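Local atomic coordinates of DNA repair protein PprA (Deinococcus deserti, PDB entry 6MC8), a protein that probably takes part in the repair of radiation-induced DNA damage and in genome segregation, binding DNA and forming filaments. Residues Arg241-Glu254 against Thr296-Arg308. The protein carries 2 engineered substitutions. Numbering follows the deposited sequence.
Sequences RHSGAGDALNQLPE and TRRLAAVLSGGLR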
loop_
_atom_site.group_PDB
_atom_site.type_symbol
_atom_site.label_atom_id
_atom_site.label_comp_id
_atom_site.label_asym_id
_atom_site.label_seq_id
_atom_site.Cartn_x
_atom_site.Cartn_y
_atom_site.Cartn_z
ATOM N N ARG A 241 -6.493 -32.683 44.121
ATOM C CA ARG A 241 -6.739 -33.740 43.155
ATOM C C ARG A 241 -5.727 -34.859 43.348
ATOM O O ARG A 241 -4.811 -34.768 44.167
ATOM C CB ARG A 241 -6.668 -33.209 41.721
ATOM C CG ARG A 241 -7.675 -32.135 41.380
ATOM C CD ARG A 241 -9.088 -32.650 41.499
ATOM N NE ARG A 241 -9.286 -33.897 40.774
ATOM C CZ ARG A 241 -9.547 -33.990 39.478
ATOM N NH1 ARG A 241 -9.638 -32.903 38.730
ATOM N NH2 ARG A 241 -9.707 -35.183 38.930
ATOM N N HIS A 242 -5.908 -35.922 42.569
ATOM C CA HIS A 242 -5.026 -37.077 42.646
ATOM C C HIS A 242 -3.642 -36.729 42.115
ATOM O O HIS A 242 -3.460 -35.758 41.379
ATOM C CB HIS A 242 -5.615 -38.246 41.856
ATOM C CG HIS A 242 -5.714 -37.996 40.384
ATOM N ND1 HIS A 242 -4.702 -38.309 39.506
ATOM C CD2 HIS A 242 -6.703 -37.451 39.638
ATOM C CE1 HIS A 242 -5.063 -37.976 38.281
ATOM N NE2 HIS A 242 -6.274 -37.452 38.335
ATOM N N SER A 243 -2.655 -37.524 42.519
ATOM C CA SER A 243 -1.285 -37.267 42.106
ATOM C C SER A 243 -1.110 -37.590 40.630
ATOM O O SER A 243 -1.541 -38.639 40.149
ATOM C CB SER A 243 -0.310 -38.083 42.953
ATOM O OG SER A 243 -0.441 -39.466 42.702
ATOM N N GLY A 244 -0.487 -36.671 39.908
ATOM C CA GLY A 244 -0.354 -36.783 38.476
ATOM C C GLY A 244 -1.394 -36.020 37.688
ATOM O O GLY A 244 -1.358 -36.059 36.453
ATOM N N ALA A 245 -2.320 -35.337 38.365
ATOM C CA ALA A 245 -3.305 -34.523 37.661
ATOM C C ALA A 245 -2.653 -33.306 37.025
ATOM O O ALA A 245 -3.071 -32.860 35.951
ATOM C CB ALA A 245 -4.415 -34.099 38.615
ATOM N N GLY A 246 -1.625 -32.756 37.673
ATOM C CA GLY A 246 -0.890 -31.656 37.076
ATOM C C GLY A 246 -0.010 -32.104 35.927
ATOM O O GLY A 246 0.274 -31.329 35.013
ATOM N N ASP A 247 0.448 -33.356 35.970
ATOM C CA ASP A 247 1.134 -33.939 34.822
ATOM C C ASP A 247 0.172 -34.177 33.669
ATOM O O ASP A 247 0.538 -34.000 32.503
ATOM C CB ASP A 247 1.814 -35.243 35.227
ATOM C CG ASP A 247 2.499 -35.929 34.067
ATOM O OD1 ASP A 247 3.545 -35.435 33.607
ATOM O OD2 ASP A 247 1.989 -36.974 33.619
ATOM N N ALA A 248 -1.059 -34.583 33.977
ATOM C CA ALA A 248 -2.055 -34.784 32.933
ATOM C C ALA A 248 -2.508 -33.454 32.353
ATOM O O ALA A 248 -2.853 -33.367 31.171
ATOM C CB ALA A 248 -3.244 -35.565 33.488
ATOM N N LEU A 249 -2.521 -32.413 33.156
ATOM C CA LEU A 249 -2.863 -31.057 32.681
ATOM C C LEU A 249 -1.769 -30.548 31.737
ATOM O O LEU A 249 -2.082 -29.892 30.821
ATOM C CB LEU A 249 -3.060 -30.161 33.901
ATOM C CG LEU A 249 -3.449 -28.713 33.637
ATOM C CD1 LEU A 249 -4.781 -28.634 32.959
ATOM C CD2 LEU A 249 -3.484 -27.928 34.915
ATOM N N ASN A 250 -0.517 -30.871 32.007
ATOM C CA ASN A 250 0.649 -30.443 31.198
ATOM C C ASN A 250 0.636 -30.995 29.775
ATOM O O ASN A 250 1.218 -30.382 28.958
ATOM C CB ASN A 250 1.972 -30.555 31.939
ATOM C CG ASN A 250 2.761 -29.281 31.788
ATOM O OD1 ASN A 250 2.332 -28.225 32.246
ATOM N ND2 ASN A 250 3.888 -29.369 31.113
ATOM N N GLN A 251 0.065 -32.169 29.547
ATOM C CA GLN A 251 -0.044 -32.748 28.191
ATOM C C GLN A 251 -1.224 -32.126 27.461
ATOM O O GLN A 251 -1.402 -32.430 26.330
ATOM C CB GLN A 251 -0.292 -34.245 28.236
ATOM C CG GLN A 251 0.594 -35.001 29.189
ATOM C CD GLN A 251 2.058 -34.831 28.894
ATOM O OE1 GLN A 251 2.501 -34.969 27.777
ATOM N NE2 GLN A 251 2.822 -34.544 29.918
ATOM N N LEU A 252 -2.028 -31.328 28.123
ATOM C CA LEU A 252 -3.162 -30.735 27.448
ATOM C C LEU A 252 -2.754 -29.429 26.768
ATOM O O LEU A 252 -1.877 -28.716 27.257
ATOM C CB LEU A 252 -4.286 -30.468 28.441
ATOM C CG LEU A 252 -4.921 -31.665 29.148
ATOM C CD1 LEU A 252 -5.950 -31.177 30.136
ATOM C CD2 LEU A 252 -5.544 -32.639 28.172
ATOM N N PRO A 253 -3.377 -29.096 25.631
ATOM C CA PRO A 253 -3.102 -27.797 25.000
ATOM C C PRO A 253 -3.643 -26.621 25.777
ATOM O O PRO A 253 -3.245 -25.484 25.512
ATOM C CB PRO A 253 -3.779 -27.927 23.631
ATOM C CG PRO A 253 -4.836 -28.924 23.840
ATOM C CD PRO A 253 -4.303 -29.904 24.825
ATOM N N GLU A 254 -4.536 -26.871 26.732
ATOM C CA GLU A 254 -5.037 -25.833 27.617
ATOM C C GLU A 254 -3.958 -25.296 28.550
ATOM O O GLU A 254 -4.087 -24.183 29.068
ATOM C CB GLU A 254 -6.210 -26.391 28.419
ATOM C CG GLU A 254 -7.503 -26.571 27.630
ATOM C CD GLU A 254 -7.581 -27.879 26.876
ATOM O OE1 GLU A 254 -6.674 -28.712 27.024
ATOM O OE2 GLU A 254 -8.552 -28.073 26.124
ATOM N N THR A 296 -12.749 -19.617 30.951
ATOM C CA THR A 296 -12.729 -19.751 32.403
ATOM C C THR A 296 -13.615 -20.903 32.868
ATOM O O THR A 296 -13.262 -21.621 33.807
ATOM C CB THR A 296 -13.149 -18.422 33.037
ATOM O OG1 THR A 296 -12.263 -17.392 32.591
ATOM C CG2 THR A 296 -13.085 -18.476 34.545
ATOM N N ARG A 297 -14.728 -21.145 32.175
ATOM C CA ARG A 297 -15.599 -22.250 32.562
ATOM C C ARG A 297 -15.039 -23.594 32.118
ATOM O O ARG A 297 -15.139 -24.583 32.849
ATOM C CB ARG A 297 -16.999 -22.056 31.990
ATOM C CG ARG A 297 -17.841 -21.057 32.726
ATOM C CD ARG A 297 -19.261 -21.096 32.212
ATOM N NE ARG A 297 -19.332 -20.629 30.836
ATOM C CZ ARG A 297 -19.495 -19.357 30.496
ATOM N NH1 ARG A 297 -19.610 -18.431 31.436
ATOM N NH2 ARG A 297 -19.547 -19.013 29.216
ATOM N N ARG A 298 -14.442 -23.653 30.927
ATOM C CA ARG A 298 -13.994 -24.943 30.415
ATOM C C ARG A 298 -12.718 -25.388 31.110
ATOM O O ARG A 298 -12.462 -26.588 31.236
ATOM C CB ARG A 298 -13.816 -24.888 28.893
ATOM C CG ARG A 298 -12.648 -24.067 28.375
ATOM C CD ARG A 298 -12.721 -23.906 26.869
ATOM N NE ARG A 298 -12.601 -25.170 26.157
ATOM C CZ ARG A 298 -11.450 -25.709 25.781
ATOM N NH1 ARG A 298 -10.310 -25.088 26.039
ATOM N NH2 ARG A 298 -11.441 -26.863 25.137
ATOM N N LEU A 299 -11.925 -24.438 31.602
ATOM C CA LEU A 299 -10.739 -24.795 32.366
ATOM C C LEU A 299 -11.102 -25.182 33.792
ATOM O O LEU A 299 -10.463 -26.055 34.383
ATOM C CB LEU A 299 -9.750 -23.637 32.358
ATOM C CG LEU A 299 -9.080 -23.292 31.037
ATOM C CD1 LEU A 299 -8.331 -21.989 31.161
ATOM C CD2 LEU A 299 -8.163 -24.384 30.679
ATOM N N ALA A 300 -12.131 -24.545 34.354
ATOM C CA ALA A 300 -12.566 -24.876 35.706
ATOM C C ALA A 300 -13.209 -26.255 35.758
ATOM O O ALA A 300 -13.135 -26.943 36.781
ATOM C CB ALA A 300 -13.536 -23.814 36.216
ATOM N N ALA A 301 -13.841 -26.676 34.662
ATOM C CA ALA A 301 -14.409 -28.016 34.602
ATOM C C ALA A 301 -13.317 -29.074 34.510
ATOM O O ALA A 301 -13.491 -30.199 34.991
ATOM C CB ALA A 301 -15.367 -28.119 33.419
ATOM N N VAL A 302 -12.186 -28.732 33.896
ATOM C CA VAL A 302 -11.054 -29.651 33.822
ATOM C C VAL A 302 -10.364 -29.756 35.178
ATOM O O VAL A 302 -9.935 -30.839 35.593
ATOM C CB VAL A 302 -10.095 -29.197 32.701
ATOM C CG1 VAL A 302 -8.802 -29.971 32.711
ATOM C CG2 VAL A 302 -10.755 -29.375 31.354
ATOM N N LEU A 303 -10.284 -28.646 35.909
ATOM C CA LEU A 303 -9.610 -28.668 37.200
ATOM C C LEU A 303 -10.472 -29.309 38.278
ATOM O O LEU A 303 -9.943 -29.816 39.271
ATOM C CB LEU A 303 -9.215 -27.252 37.609
ATOM C CG LEU A 303 -8.209 -26.564 36.687
ATOM C CD1 LEU A 303 -7.928 -25.143 37.142
ATOM C CD2 LEU A 303 -6.940 -27.378 36.559
ATOM N N SER A 304 -11.788 -29.304 38.103
ATOM C CA SER A 304 -12.676 -29.877 39.103
ATOM C C SER A 304 -13.061 -31.313 38.768
ATOM O O SER A 304 -12.921 -32.205 39.609
ATOM C CB SER A 304 -13.927 -29.011 39.245
ATOM O OG SER A 304 -14.815 -29.551 40.205
ATOM N N GLY A 305 -13.534 -31.555 37.551
ATOM C CA GLY A 305 -14.052 -32.860 37.201
ATOM C C GLY A 305 -13.151 -33.698 36.320
ATOM O O GLY A 305 -13.264 -34.924 36.308
ATOM N N GLY A 306 -12.258 -33.059 35.585
ATOM C CA GLY A 306 -11.410 -33.739 34.629
ATOM C C GLY A 306 -10.098 -34.204 35.214
ATOM O O GLY A 306 -9.997 -34.492 36.410
ATOM N N LEU A 307 -9.086 -34.273 34.339
ATOM C CA LEU A 307 -7.721 -34.716 34.653
ATOM C C LEU A 307 -7.705 -36.123 35.247
ATOM O O LEU A 307 -6.969 -36.414 36.191
ATOM C CB LEU A 307 -7.005 -33.728 35.577
ATOM C CG LEU A 307 -6.858 -32.314 35.029
ATOM C CD1 LEU A 307 -6.147 -31.430 36.024
ATOM C CD2 LEU A 307 -6.136 -32.351 33.715
ATOM N N ARG A 308 -8.523 -37.001 34.686
ATOM C CA ARG A 308 -8.735 -38.322 35.254
ATOM C C ARG A 308 -7.741 -39.343 34.715
ATOM O O ARG A 308 -7.697 -40.479 35.182
ATOM C CB ARG A 308 -10.161 -38.782 34.971
ATOM C CG ARG A 308 -11.231 -37.946 35.641
ATOM C CD ARG A 308 -12.602 -38.497 35.315
ATOM N NE ARG A 308 -13.670 -37.737 35.952
ATOM C CZ ARG A 308 -14.959 -38.040 35.847
ATOM N NH1 ARG A 308 -15.340 -39.090 35.135
ATOM N NH2 ARG A 308 -15.865 -37.298 36.462
#
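Arg241 binds main-chain carbonyls at the C-terminal end of helix 274-304 and in the tail after it, where the short helix 245-250, with Gly244 at its N-cap and a type II turn from His242 to Ala245 leading in, packs against that end. NH1 and NH2 grip Gly306 O end-on, both on one atom, the NH2 to O distance being 2.6 Å and the oxygen lying within 4° of the guanidinium plane. NH1 also donates to Leu303 O at 3.1 Å, but from above that carbonyl's plane, while Ser304 O sits over one guanidinium face at a poor bonding angle. Bends at chi2 and chi3 (the first -62°) fold the chain back onto the carbonyls. A methionine here would probably leave Gly306 O and Leu303 O without these donors and let the C-terminal tail shift. Next along, His242 NE2 meets Leu307 O near the ring plane at 2.5 Å, unusually short and so doubtful in detail, with ND1 turned to Ser243 O.

The apolar part centres on Leu307, whose CG stands anti to its carbonyl carbon, sending the branches onto helix 245-250. CD1 lies against Ala245 O, and CD2 packs on Leu249 CB at 3.8 Å and on Leu252 CD1 at the same distance. Leu252 CD1 also meets Val302 CG1 tip to tip, and Leu249 CD2 reaches Leu303 CD2 at 3.9 Å. Leu234 of helix 218-237 touches both Leu249 and Leu303, extending this core.

At the other end of the contact, two opposite charges meet: Glu254 OE2 and Arg298 NH2 form a salt bridge at 3.3 Å, its hydrogen bond weak, with the carboxylate and guanidinium planes 34° apart. Beside it Leu299 CD2 rests on Glu254 CB at 3.6 Å.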